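Local coordinates for probable signal peptide protein (Ralstonia solanacearum, PDB 2QGU) that binds a phospholipid in an MlaC-type pocket and is probably a periplasmic lipid carrier, although its function has not been established directly, at residues A29-T34 / V135-T140; T37-V42 / V121-F126; R76-A81 / Q95-G100; Y152-S157 / W161-I166. The protein carries 13 engineered substitutions. One frame throughout, in Å; residues are numbered along the deposited sequence.

Contact 1: A29-T34 / V135-T140; sequences ADAQAT and VVVRST. Engineered in segment 29-34: Ala33 (natural residue Thr).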
# COMPACT_ATOMS: atom_id res chain seq x y z
N ALA A 29 -3.41 19.10 9.22
CA ALA A 29 -4.40 18.17 8.61
C ALA A 29 -4.61 16.93 9.48
O ALA A 29 -3.65 16.36 10.00
CB ALA A 29 -3.97 17.77 7.20
N ASP A 30 -5.86 16.51 9.62
CA ASP A 30 -6.17 15.31 10.40
C ASP A 30 -6.05 14.05 9.54
O ASP A 30 -5.60 14.12 8.39
CB ASP A 30 -7.54 15.43 11.10
CG ASP A 30 -8.71 15.61 10.13
OD1 ASP A 30 -8.57 15.32 8.93
OD2 ASP A 30 -9.79 16.04 10.60
N ALA A 31 -6.42 12.89 10.08
CA ALA A 31 -6.23 11.63 9.35
C ALA A 31 -6.99 11.61 8.03
O ALA A 31 -6.41 11.25 6.99
CB ALA A 31 -6.64 10.45 10.21
N GLN A 32 -8.26 12.00 8.06
CA GLN A 32 -9.09 11.93 6.85
C GLN A 32 -8.63 12.94 5.81
O GLN A 32 -8.63 12.64 4.61
CB GLN A 32 -10.57 12.09 7.20
CG GLN A 32 -11.53 11.79 6.04
CD GLN A 32 -12.75 10.95 6.45
OE1 GLN A 32 -12.61 9.93 7.14
NE2 GLN A 32 -13.93 11.36 6.01
N ALA A 33 -8.21 14.13 6.26
CA ALA A 33 -7.71 15.16 5.34
C ALA A 33 -6.44 14.70 4.64
O ALA A 33 -6.27 14.92 3.44
CB ALA A 33 -7.46 16.47 6.09
N THR A 34 -5.56 14.05 5.39
CA THR A 34 -4.31 13.52 4.86
C THR A 34 -4.57 12.48 3.77
O THR A 34 -3.98 12.52 2.69
CB THR A 34 -3.44 12.91 5.98
OG1 THR A 34 -3.13 13.94 6.93
CG2 THR A 34 -2.14 12.34 5.43
N VAL A 135 -6.29 5.12 13.55
CA VAL A 135 -7.69 5.25 13.13
C VAL A 135 -7.92 4.64 11.75
O VAL A 135 -6.97 4.26 11.06
CB VAL A 135 -8.13 6.75 13.11
CG1 VAL A 135 -7.88 7.40 14.48
CG2 VAL A 135 -7.41 7.51 12.02
N VAL A 136 -9.19 4.54 11.36
CA VAL A 136 -9.55 4.07 10.02
C VAL A 136 -10.29 5.18 9.28
O VAL A 136 -11.16 5.84 9.85
CB VAL A 136 -10.40 2.77 10.10
CG1 VAL A 136 -11.03 2.40 8.75
CG2 VAL A 136 -9.54 1.62 10.62
N VAL A 137 -9.90 5.39 8.03
CA VAL A 137 -10.60 6.29 7.11
C VAL A 137 -11.26 5.43 6.04
O VAL A 137 -10.59 4.61 5.41
CB VAL A 137 -9.62 7.31 6.47
CG1 VAL A 137 -10.30 8.12 5.36
CG2 VAL A 137 -9.03 8.23 7.53
N ARG A 138 -12.56 5.61 5.85
CA ARG A 138 -13.31 4.77 4.92
C ARG A 138 -13.78 5.58 3.72
O ARG A 138 -14.19 6.73 3.85
CB ARG A 138 -14.50 4.11 5.62
CG ARG A 138 -14.12 3.30 6.86
CD ARG A 138 -15.28 2.43 7.33
NE ARG A 138 -15.58 1.39 6.34
CZ ARG A 138 -16.78 0.86 6.12
NH1 ARG A 138 -17.84 1.27 6.80
NH2 ARG A 138 -16.91 -0.07 5.19
N SER A 139 -13.73 4.97 2.54
CA SER A 139 -14.07 5.67 1.31
C SER A 139 -14.66 4.74 0.26
O SER A 139 -14.55 3.51 0.36
CB SER A 139 -12.84 6.39 0.73
OG SER A 139 -12.01 5.50 -0.01
N THR A 140 -15.29 5.35 -0.75
CA THR A 140 -15.84 4.63 -1.89
C THR A 140 -15.40 5.32 -3.17
O THR A 140 -15.68 6.51 -3.37
CB THR A 140 -17.39 4.61 -1.86
OG1 THR A 140 -17.87 4.17 -0.58
CG2 THR A 140 -17.93 3.69 -2.94
O HOH W 1 -13.81 7.56 7.55
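Gln32 OE1 lies 2.7 Å from a water that accepts the backbone N-H of Arg138, the water oxygen standing 2.9 Å from Arg138 N. A solvent molecule thus joins the first turn of helix 31-47 to strand 134-143, where no direct hydrogen bond crosses between the two segments. The same amide oxygen rests against Val137, with 3.4 Å between Gln32 OE1 and Val137 CG1, while the other branch, CG2, packs beside the glutamine backbone. The reach comes from a CG set opposite the backbone N (chi1 -170°) followed by a bend at chi2, which carries the amide obliquely across the valine. Gln32 NE2 donates to Lys124 O, so both ends of the amide are engaged and its rotation is fixed. Closer to the start of the helix the contact is purely apolar: Ala31 CB points at the strand and meets Val135 CG2 at 3.5 Å, with Trp161 of the next hairpin touching both residues. Asp30 is the N-cap, its OD1 taking the N-H of Ala33 (an engineered residue) with 2.9 Å between Asp30 OD1 and Ala33 N. Here the helix lies on the antiparallel sheet of an MlaC protein, a member of the NTF2 clan. The chemistry divides accordingly: methyl groups make the buried join, and the amide with its water gives Arg138 N a partner and joins the helix to the strand backbone.

Contact 2: T37-V42 / V121-F126; sequences TAVDDV and VAYKPF. Engineered in segment 121-126: Ala122 (natural residue Ser).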
# COMPACT_ATOMS: atom_id res chain seq x y z
N THR A 37 -6.28 14.20 0.59
CA THR A 37 -5.30 14.98 -0.16
C THR A 37 -4.38 14.06 -0.98
O THR A 37 -4.16 14.31 -2.17
CB THR A 37 -4.48 15.89 0.77
OG1 THR A 37 -5.38 16.79 1.44
CG2 THR A 37 -3.45 16.70 -0.01
N ALA A 38 -3.89 12.99 -0.36
CA ALA A 38 -3.00 12.04 -1.01
C ALA A 38 -3.68 11.31 -2.17
O ALA A 38 -3.12 11.20 -3.26
CB ALA A 38 -2.45 11.04 -0.01
N VAL A 39 -4.89 10.81 -1.94
CA VAL A 39 -5.62 10.09 -2.98
C VAL A 39 -5.96 11.01 -4.15
O VAL A 39 -5.85 10.61 -5.31
CB VAL A 39 -6.86 9.37 -2.41
CG1 VAL A 39 -7.70 8.77 -3.53
CG2 VAL A 39 -6.43 8.28 -1.44
N ASP A 40 -6.37 12.24 -3.85
CA ASP A 40 -6.64 13.23 -4.91
C ASP A 40 -5.40 13.51 -5.73
O ASP A 40 -5.48 13.67 -6.95
CB ASP A 40 -7.14 14.55 -4.32
CG ASP A 40 -8.58 14.48 -3.85
OD1 ASP A 40 -9.32 13.57 -4.27
OD2 ASP A 40 -8.96 15.37 -3.05
N ASP A 41 -4.26 13.57 -5.06
CA ASP A 41 -2.98 13.81 -5.71
C ASP A 41 -2.65 12.66 -6.67
O ASP A 41 -2.28 12.90 -7.82
CB ASP A 41 -1.89 13.98 -4.65
CG ASP A 41 -0.63 14.61 -5.19
OD1 ASP A 41 -0.64 15.17 -6.30
OD2 ASP A 41 0.39 14.55 -4.47
N VAL A 42 -2.81 11.43 -6.20
CA VAL A 42 -2.62 10.25 -7.04
C VAL A 42 -3.52 10.30 -8.27
O VAL A 42 -3.04 10.17 -9.40
CB VAL A 42 -2.85 8.94 -6.24
CG1 VAL A 42 -2.91 7.71 -7.16
CG2 VAL A 42 -1.75 8.78 -5.19
N VAL A 121 -13.85 9.97 -5.69
CA VAL A 121 -13.91 9.29 -4.39
C VAL A 121 -14.74 10.08 -3.38
O VAL A 121 -14.60 11.30 -3.27
CB VAL A 121 -12.49 8.96 -3.85
CG1 VAL A 121 -11.62 10.20 -3.81
CG2 VAL A 121 -12.55 8.28 -2.49
N ALA A 122 -15.61 9.37 -2.67
CA ALA A 122 -16.42 9.94 -1.61
C ALA A 122 -15.97 9.31 -0.30
O ALA A 122 -15.69 8.11 -0.25
CB ALA A 122 -17.88 9.64 -1.86
N TYR A 123 -15.87 10.14 0.73
CA TYR A 123 -15.48 9.67 2.06
C TYR A 123 -16.68 9.45 2.95
O TYR A 123 -17.62 10.25 2.97
CB TYR A 123 -14.41 10.60 2.68
CG TYR A 123 -13.13 10.44 1.92
CD1 TYR A 123 -12.17 9.51 2.31
CD2 TYR A 123 -12.91 11.15 0.74
CE1 TYR A 123 -11.01 9.31 1.58
CE2 TYR A 123 -11.76 10.96 -0.01
CZ TYR A 123 -10.81 10.04 0.42
OH TYR A 123 -9.68 9.85 -0.34
N LYS A 124 -16.65 8.34 3.67
CA LYS A 124 -17.65 8.04 4.68
C LYS A 124 -17.30 8.84 5.95
O LYS A 124 -16.19 9.37 6.07
CB LYS A 124 -17.69 6.53 4.95
CG LYS A 124 -18.18 5.72 3.74
CD LYS A 124 -18.09 4.24 4.01
CE LYS A 124 -18.59 3.46 2.81
NZ LYS A 124 -18.51 1.99 3.05
N PRO A 125 -18.26 8.96 6.89
CA PRO A 125 -17.96 9.72 8.10
C PRO A 125 -16.71 9.21 8.80
O PRO A 125 -16.49 7.99 8.88
CB PRO A 125 -19.19 9.48 8.98
CG PRO A 125 -20.29 9.21 8.00
CD PRO A 125 -19.64 8.43 6.90
N PHE A 126 -15.90 10.13 9.31
CA PHE A 126 -14.79 9.77 10.17
C PHE A 126 -15.33 9.55 11.57
O PHE A 126 -15.95 10.45 12.15
CB PHE A 126 -13.71 10.85 10.17
CG PHE A 126 -12.51 10.50 10.98
CD1 PHE A 126 -11.63 9.51 10.55
CD2 PHE A 126 -12.28 11.12 12.21
CE1 PHE A 126 -10.52 9.16 11.31
CE2 PHE A 126 -11.16 10.78 12.97
CZ PHE A 126 -10.29 9.80 12.52
O HOH W 2 -9.40 11.68 -2.22
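With CG1 of Val39 opposite its backbone N (chi1 173°) and the Tyr123 ring swung opposite its own carbonyl carbon (chi1 -69°), the two side chains converge from helix and strand, and the phenol oxygen settles against the valine. Tyr123 OH lies 3.5 Å from Val39 CB and also touches both valine methyls, the ring crossing the branched chain obliquely. Beside this pair, Val39 CG1 is 4.2 Å from Val121 CG1, a looser contact that holds for one of the two conformers modelled for Val121. The polar link runs through a water. Tyr123 OH donates to it at 2.6 Å between phenol oxygen and water oxygen, and the water in turn donates to Asp40 OD1, 2.8 Å from it. The water lies at the edge of the Tyr123 ring, in its plane, which lets the same oxygen rest on Val39 and donate outward. Asp40 OD2 is engaged separately in a salt bridge with Lys36. Helix 31-47 passes the outer strand 120-123 nearly antiparallel (176°), their axes 10.5 Å apart in these segments, a distance spanned by side chains and one water. Val39 also touches the bound phosphatidylethanolamine and belongs to its pocket. The tyrosine therefore works at a boundary: its hydroxyl oxygen abuts an apolar residue of the lipid pocket, and a single water passes its hydrogen bond to an aspartate on the more accessible flank of the helix.

Contact 3: R76-A81 / Q95-G100; sequences RTTQIA and QQIQDG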
# COMPACT_ATOMS: atom_id res chain seq x y z
N ARG A 76 6.12 0.10 8.64
CA ARG A 76 5.14 -0.51 9.54
C ARG A 76 4.33 -1.61 8.84
O ARG A 76 4.12 -2.67 9.42
CB ARG A 76 4.20 0.52 10.19
CG ARG A 76 3.23 -0.18 11.15
CD ARG A 76 2.51 0.73 12.13
NE ARG A 76 1.65 -0.10 12.97
CZ ARG A 76 0.61 0.35 13.68
NH1 ARG A 76 0.30 1.63 13.67
NH2 ARG A 76 -0.11 -0.50 14.40
N THR A 77 3.89 -1.35 7.61
CA THR A 77 3.18 -2.38 6.85
C THR A 77 4.01 -3.66 6.76
O THR A 77 3.48 -4.76 6.93
CB THR A 77 2.87 -1.90 5.42
OG1 THR A 77 2.43 -0.54 5.46
CG2 THR A 77 1.79 -2.78 4.78
N THR A 78 5.30 -3.50 6.51
CA THR A 78 6.21 -4.63 6.38
C THR A 78 6.41 -5.33 7.72
O THR A 78 6.42 -6.56 7.79
CB THR A 78 7.55 -4.21 5.78
OG1 THR A 78 7.33 -3.59 4.51
CG2 THR A 78 8.47 -5.41 5.59
N GLN A 79 6.56 -4.54 8.78
CA GLN A 79 6.66 -5.09 10.14
C GLN A 79 5.44 -5.93 10.49
O GLN A 79 5.57 -7.04 11.02
CB GLN A 79 6.83 -3.97 11.16
CG GLN A 79 8.19 -3.32 11.12
CD GLN A 79 8.35 -2.23 12.15
OE1 GLN A 79 7.47 -1.39 12.34
NE2 GLN A 79 9.50 -2.22 12.82
N ILE A 80 4.25 -5.42 10.19
CA ILE A 80 3.03 -6.17 10.47
C ILE A 80 3.01 -7.48 9.68
O ILE A 80 2.73 -8.54 10.23
CB ILE A 80 1.77 -5.34 10.18
CG1 ILE A 80 1.68 -4.15 11.14
CG2 ILE A 80 0.51 -6.22 10.30
CD1 ILE A 80 0.71 -3.06 10.69
N ALA A 81 3.36 -7.40 8.39
CA ALA A 81 3.36 -8.57 7.52
C ALA A 81 4.36 -9.64 7.97
O ALA A 81 4.13 -10.83 7.76
CB ALA A 81 3.62 -8.17 6.06
N GLN A 95 15.44 -4.42 5.08
CA GLN A 95 15.39 -3.48 3.96
C GLN A 95 15.03 -4.19 2.65
O GLN A 95 14.19 -3.71 1.89
CB GLN A 95 16.72 -2.74 3.81
CG GLN A 95 16.66 -1.58 2.83
CD GLN A 95 15.64 -0.53 3.24
OE1 GLN A 95 14.65 -0.30 2.54
NE2 GLN A 95 15.88 0.11 4.38
N GLN A 96 15.65 -5.35 2.40
CA GLN A 96 15.37 -6.11 1.18
C GLN A 96 13.91 -6.55 1.10
O GLN A 96 13.30 -6.49 0.03
CB GLN A 96 16.28 -7.34 1.08
CG GLN A 96 17.75 -6.99 0.91
CD GLN A 96 18.66 -8.19 0.98
OE1 GLN A 96 18.26 -9.28 1.37
NE2 GLN A 96 19.92 -7.99 0.61
N ILE A 97 13.37 -6.99 2.23
CA ILE A 97 11.97 -7.40 2.31
C ILE A 97 11.01 -6.23 2.09
O ILE A 97 10.05 -6.36 1.34
CB ILE A 97 11.68 -8.20 3.60
CG1 ILE A 97 12.39 -9.56 3.53
CG2 ILE A 97 10.17 -8.42 3.80
CD1 ILE A 97 12.54 -10.27 4.86
N GLN A 98 11.27 -5.10 2.75
CA GLN A 98 10.45 -3.91 2.50
C GLN A 98 10.46 -3.52 1.02
O GLN A 98 9.41 -3.26 0.44
CB GLN A 98 10.89 -2.73 3.37
CG GLN A 98 9.92 -1.56 3.28
CD GLN A 98 10.38 -0.30 4.00
OE1 GLN A 98 9.97 0.80 3.64
NE2 GLN A 98 11.21 -0.45 5.02
N ASP A 99 11.65 -3.50 0.42
CA ASP A 99 11.79 -3.11 -0.98
C ASP A 99 11.10 -4.11 -1.91
O ASP A 99 10.41 -3.71 -2.86
CB ASP A 99 13.27 -2.96 -1.36
CG ASP A 99 13.94 -1.79 -0.66
OD1 ASP A 99 13.24 -0.97 -0.03
OD2 ASP A 99 15.18 -1.69 -0.74
N GLY A 100 11.26 -5.40 -1.64
CA GLY A 100 10.64 -6.44 -2.47
C GLY A 100 9.13 -6.48 -2.34
O GLY A 100 8.42 -6.70 -3.32
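Apolar contact between these two helices centres on Thr78, which projects from helix 74-82 toward helix 91-114. Toward Ile97 it is the methyl that touches, with Thr78 CG2 3.9 Å from Ile97 CG2; the two branches cross obliquely. Both methyls stand opposite their own backbone N (for Thr78, chi1 -58° at OG1 puts CG2 there), so each leans toward the facing helix, while the end of Ile97 leads away, and its side chain also touches Met82 and, on helix 191-206, Val191, Val195 and Leu198.

Close backbone approach is the second kind. The CA atoms of Thr78 and Gln98 come within 5.8 Å, and Thr78 CG2 is 4.0 Å from Gln98 CA, so a short beta-branched residue seats directly on the neighbouring backbone. This is helix-helix packing within the helical part of the MlaC fold, where helix 74-82 lies between the sheet and helix 91-114: on its sheet side Arg76 forms salt bridges with Glu155 and Asp134, and Thr77 OG1 is hydrogen-bonded to Tyr164 O.

Polar atoms take part, without a hydrogen bond from one segment to the other. Thr78 OG1 faces the aliphatic part of Gln98, 3.7 Å from Gln98 CA; its distance of 3.5 Å to Gln98 CG applies to one of two conformers of that glutamine. The two side chains meet at about a right angle. The hydroxyl is instead hydrogen-bonded to Phe74 O, one turn earlier in its own helix, which meets the polar requirement of this buried residue.

Contact 4: Y152-S157 / W161-I166; sequences YRVEKS and WKVYDI. Engineered in segment 152-157: Val154 (natural residue Met). With PEF (di-palmitoyl-3-sn-phosphatidylethanolamine), chain B.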
# COMPACT_ATOMS: atom_id res chain seq x y z
N TYR A 152 -8.50 2.80 4.91
CA TYR A 152 -7.10 3.02 5.24
C TYR A 152 -6.89 3.01 6.73
O TYR A 152 -7.71 3.57 7.47
CB TYR A 152 -6.65 4.39 4.71
CG TYR A 152 -6.93 4.58 3.25
CD1 TYR A 152 -5.96 4.26 2.30
CD2 TYR A 152 -8.16 5.07 2.81
CE1 TYR A 152 -6.21 4.42 0.95
CE2 TYR A 152 -8.43 5.23 1.44
CZ TYR A 152 -7.44 4.90 0.52
OH TYR A 152 -7.65 5.05 -0.84
N ARG A 153 -5.82 2.38 7.18
CA ARG A 153 -5.36 2.56 8.56
C ARG A 153 -4.35 3.68 8.57
O ARG A 153 -3.44 3.73 7.74
CB ARG A 153 -4.77 1.27 9.14
CG ARG A 153 -5.80 0.18 9.38
CD ARG A 153 -5.36 -0.79 10.46
NE ARG A 153 -6.38 -1.81 10.70
CZ ARG A 153 -7.41 -1.68 11.53
NH1 ARG A 153 -7.57 -0.57 12.25
NH2 ARG A 153 -8.28 -2.67 11.66
N VAL A 154 -4.52 4.60 9.52
CA VAL A 154 -3.69 5.80 9.58
C VAL A 154 -3.20 6.00 11.00
O VAL A 154 -3.98 5.89 11.95
CB VAL A 154 -4.47 7.07 9.10
CG1 VAL A 154 -3.51 8.10 8.55
CG2 VAL A 154 -5.53 6.72 8.04
N GLU A 155 -1.91 6.26 11.14
CA GLU A 155 -1.31 6.46 12.46
C GLU A 155 -0.65 7.83 12.53
O GLU A 155 0.05 8.24 11.60
CB GLU A 155 -0.28 5.37 12.76
CG GLU A 155 0.36 5.52 14.14
CD GLU A 155 1.52 4.58 14.41
OE1 GLU A 155 1.96 3.84 13.51
OE2 GLU A 155 2.01 4.61 15.57
N LYS A 156 -0.86 8.53 13.65
CA LYS A 156 -0.27 9.84 13.85
C LYS A 156 1.11 9.68 14.45
O LYS A 156 1.25 9.31 15.62
CB LYS A 156 -1.15 10.72 14.74
CG LYS A 156 -0.79 12.20 14.64
CD LYS A 156 -1.75 13.05 15.43
CE LYS A 156 -1.51 14.52 15.17
NZ LYS A 156 -2.55 15.36 15.82
N SER A 157 2.12 9.96 13.63
CA SER A 157 3.53 9.92 14.01
C SER A 157 3.96 11.31 14.46
O SER A 157 3.24 12.28 14.23
CB SER A 157 4.39 9.45 12.83
OG SER A 157 4.43 10.41 11.78
N TRP A 161 0.41 12.40 10.12
CA TRP A 161 -0.41 11.22 9.83
C TRP A 161 0.16 10.43 8.66
O TRP A 161 0.48 11.00 7.61
CB TRP A 161 -1.84 11.63 9.51
CG TRP A 161 -2.63 12.04 10.69
CD1 TRP A 161 -2.91 13.32 11.09
CD2 TRP A 161 -3.29 11.18 11.62
NE1 TRP A 161 -3.68 13.30 12.23
CE2 TRP A 161 -3.93 12.00 12.57
CE3 TRP A 161 -3.39 9.78 11.74
CZ2 TRP A 161 -4.67 11.47 13.63
CZ3 TRP A 161 -4.12 9.26 12.79
CH2 TRP A 161 -4.76 10.10 13.72
N LYS A 162 0.30 9.12 8.85
CA LYS A 162 0.79 8.22 7.80
C LYS A 162 -0.13 7.02 7.62
O LYS A 162 -0.53 6.38 8.60
CB LYS A 162 2.20 7.70 8.14
CG LYS A 162 3.27 8.78 8.37
CD LYS A 162 3.57 9.56 7.11
CE LYS A 162 4.61 10.65 7.34
NZ LYS A 162 5.99 10.10 7.29
N VAL A 163 -0.44 6.71 6.37
CA VAL A 163 -1.19 5.49 6.03
C VAL A 163 -0.27 4.27 6.13
O VAL A 163 0.81 4.26 5.54
CB VAL A 163 -1.76 5.57 4.60
CG1 VAL A 163 -2.47 4.27 4.21
CG2 VAL A 163 -2.71 6.77 4.46
N TYR A 164 -0.70 3.25 6.87
CA TYR A 164 0.10 2.03 6.98
C TYR A 164 -0.62 0.75 6.55
O TYR A 164 -0.03 -0.33 6.59
CB TYR A 164 0.71 1.90 8.39
CG TYR A 164 -0.29 1.57 9.48
CD1 TYR A 164 -0.95 2.59 10.19
CD2 TYR A 164 -0.57 0.25 9.82
CE1 TYR A 164 -1.86 2.29 11.19
CE2 TYR A 164 -1.48 -0.06 10.81
CZ TYR A 164 -2.12 0.96 11.50
OH TYR A 164 -3.02 0.64 12.49
N ASP A 165 -1.87 0.87 6.13
CA ASP A 165 -2.58 -0.28 5.58
C ASP A 165 -3.72 0.20 4.71
O ASP A 165 -4.21 1.32 4.86
CB ASP A 165 -3.13 -1.15 6.71
CG ASP A 165 -3.25 -2.62 6.34
OD1 ASP A 165 -2.95 -3.00 5.18
OD2 ASP A 165 -3.64 -3.40 7.22
N ILE A 166 -4.12 -0.66 3.78
CA ILE A 166 -5.24 -0.38 2.88
C ILE A 166 -6.11 -1.62 2.79
O ILE A 166 -5.61 -2.75 2.83
CB ILE A 166 -4.75 0.09 1.47
CG1 ILE A 166 -5.93 0.61 0.63
CG2 ILE A 166 -3.97 -1.02 0.75
CD1 ILE A 166 -5.50 1.32 -0.67
C2 PEF B . -9.94 -1.63 -10.04
C1 PEF B . -10.86 -2.51 -10.88
N PEF B . -10.86 -6.09 -15.61
C3 PEF B . -10.28 -0.17 -10.26
C4 PEF B . -10.44 -5.29 -13.33
C5 PEF B . -10.77 -6.50 -14.20
C10 PEF B . -9.03 -2.69 -8.16
C11 PEF B . -8.90 -2.85 -6.66
C12 PEF B . -8.53 -1.51 -6.02
C13 PEF B . -7.09 -1.17 -6.37
C14 PEF B . -6.58 -0.00 -5.54
C15 PEF B . -5.11 0.26 -5.88
C16 PEF B . -4.49 1.20 -4.85
C17 PEF B . -2.97 1.23 -4.99
C18 PEF B . -2.31 0.12 -4.16
C19 PEF B . -1.07 0.64 -3.45
C20 PEF B . 0.16 0.54 -4.36
C21 PEF B . 1.39 1.13 -3.68
C22 PEF B . 1.95 0.16 -2.64
C23 PEF B . 3.31 0.62 -2.13
C24 PEF B . 3.18 1.41 -0.83
C25 PEF B . 4.38 2.32 -0.61
C30 PEF B . -9.85 1.96 -9.44
C31 PEF B . -9.20 3.01 -8.77
C32 PEF B . -7.92 2.76 -8.29
C33 PEF B . -7.24 4.07 -7.84
C34 PEF B . -7.22 4.24 -6.32
C35 PEF B . -6.01 5.05 -5.83
C36 PEF B . -5.79 4.87 -4.46
C37 PEF B . -4.60 5.45 -4.01
C38 PEF B . -4.44 5.24 -2.63
C39 PEF B . -3.07 5.71 -2.11
C40 PEF B . -2.81 5.23 -0.67
C41 PEF B . -2.16 3.83 -0.65
C42 PEF B . -1.42 3.57 0.67
C43 PEF B . -1.18 2.07 0.89
C44 PEF B . -0.35 1.81 2.15
C45 PEF B . -0.11 0.32 2.37
O4 PEF B . -8.19 -3.21 -8.91
O5 PEF B . -10.98 2.20 -9.85
O2 PEF B . -10.08 -1.96 -8.64
O3 PEF B . -9.31 0.72 -9.66
O1P PEF B . -12.81 -2.26 -13.27
O2P PEF B . -10.74 -2.68 -14.70
O3P PEF B . -10.49 -2.41 -12.25
O4P PEF B . -11.61 -4.46 -13.20
P PEF B . -11.47 -2.87 -13.43
O HOH W 3 -4.77 15.35 14.02
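Arg153 and Glu155 pair with strand 160-168 through four backbone hydrogen bonds. Glu155 and Lys162 exchange two, Glu155 N to Lys162 O and Lys162 N to Glu155 O, each 2.9 Å long. Tyr164 N donates to Arg153 O, whereas Arg153 N turns to Asp165 O, 3.0 Å away. Arg153 thereby faces two residues: the register slips by one, a beta bulge in this antiparallel hairpin. At the bulge the Tyr164 ring lies under Arg153, whose CB is over its face, 3.8 Å from the ring centroid in a CH-pi contact. Near the turn of the hairpin, Lys156 CB sits 3.5 Å from the centroid of the Trp161 six-membered ring, almost straight above it. The extended lysine runs on past the indole, and one water accepts from both Lys156 NZ and Trp161 NE1. Val154, an engineered residue, packs on Trp161 from another direction, its CG1 3.6 Å from Trp161 CE3. Tyr152 and Ile166 lie side by side, and with Val163 they border the acyl chains of the lipid, Val163 CG1 standing 3.8 Å from PEF C42. Backbone pairing thus fixes the hairpin, while its side chains grade from lysine, indole and water to apolar contact with the acyl chains.

Contacts 1 and 2 hold successive parts of helix 31-47 to neighbouring strands, and each pairs apolar touching with a bridging water; contact 1 is the more buried, contact 2 partly so. Contact 4 lies within the same sheet and differs in kind, resting on backbone hydrogen bonds; it is partly buried, from exposed Lys156 at one end to buried Tyr152 and Ile166 at the other. It adjoins contact 1 through the ladder between strands 134-143 and 146-157, and meets contact 2 beside the lipid. Contact 3, also buried, is a small helix-helix join about 25 Å from contact 2, centre to centre, and on the opposite side of the chain's centre. Its helix 74-82 reaches contact 4 by hydrogen bond and salt bridge.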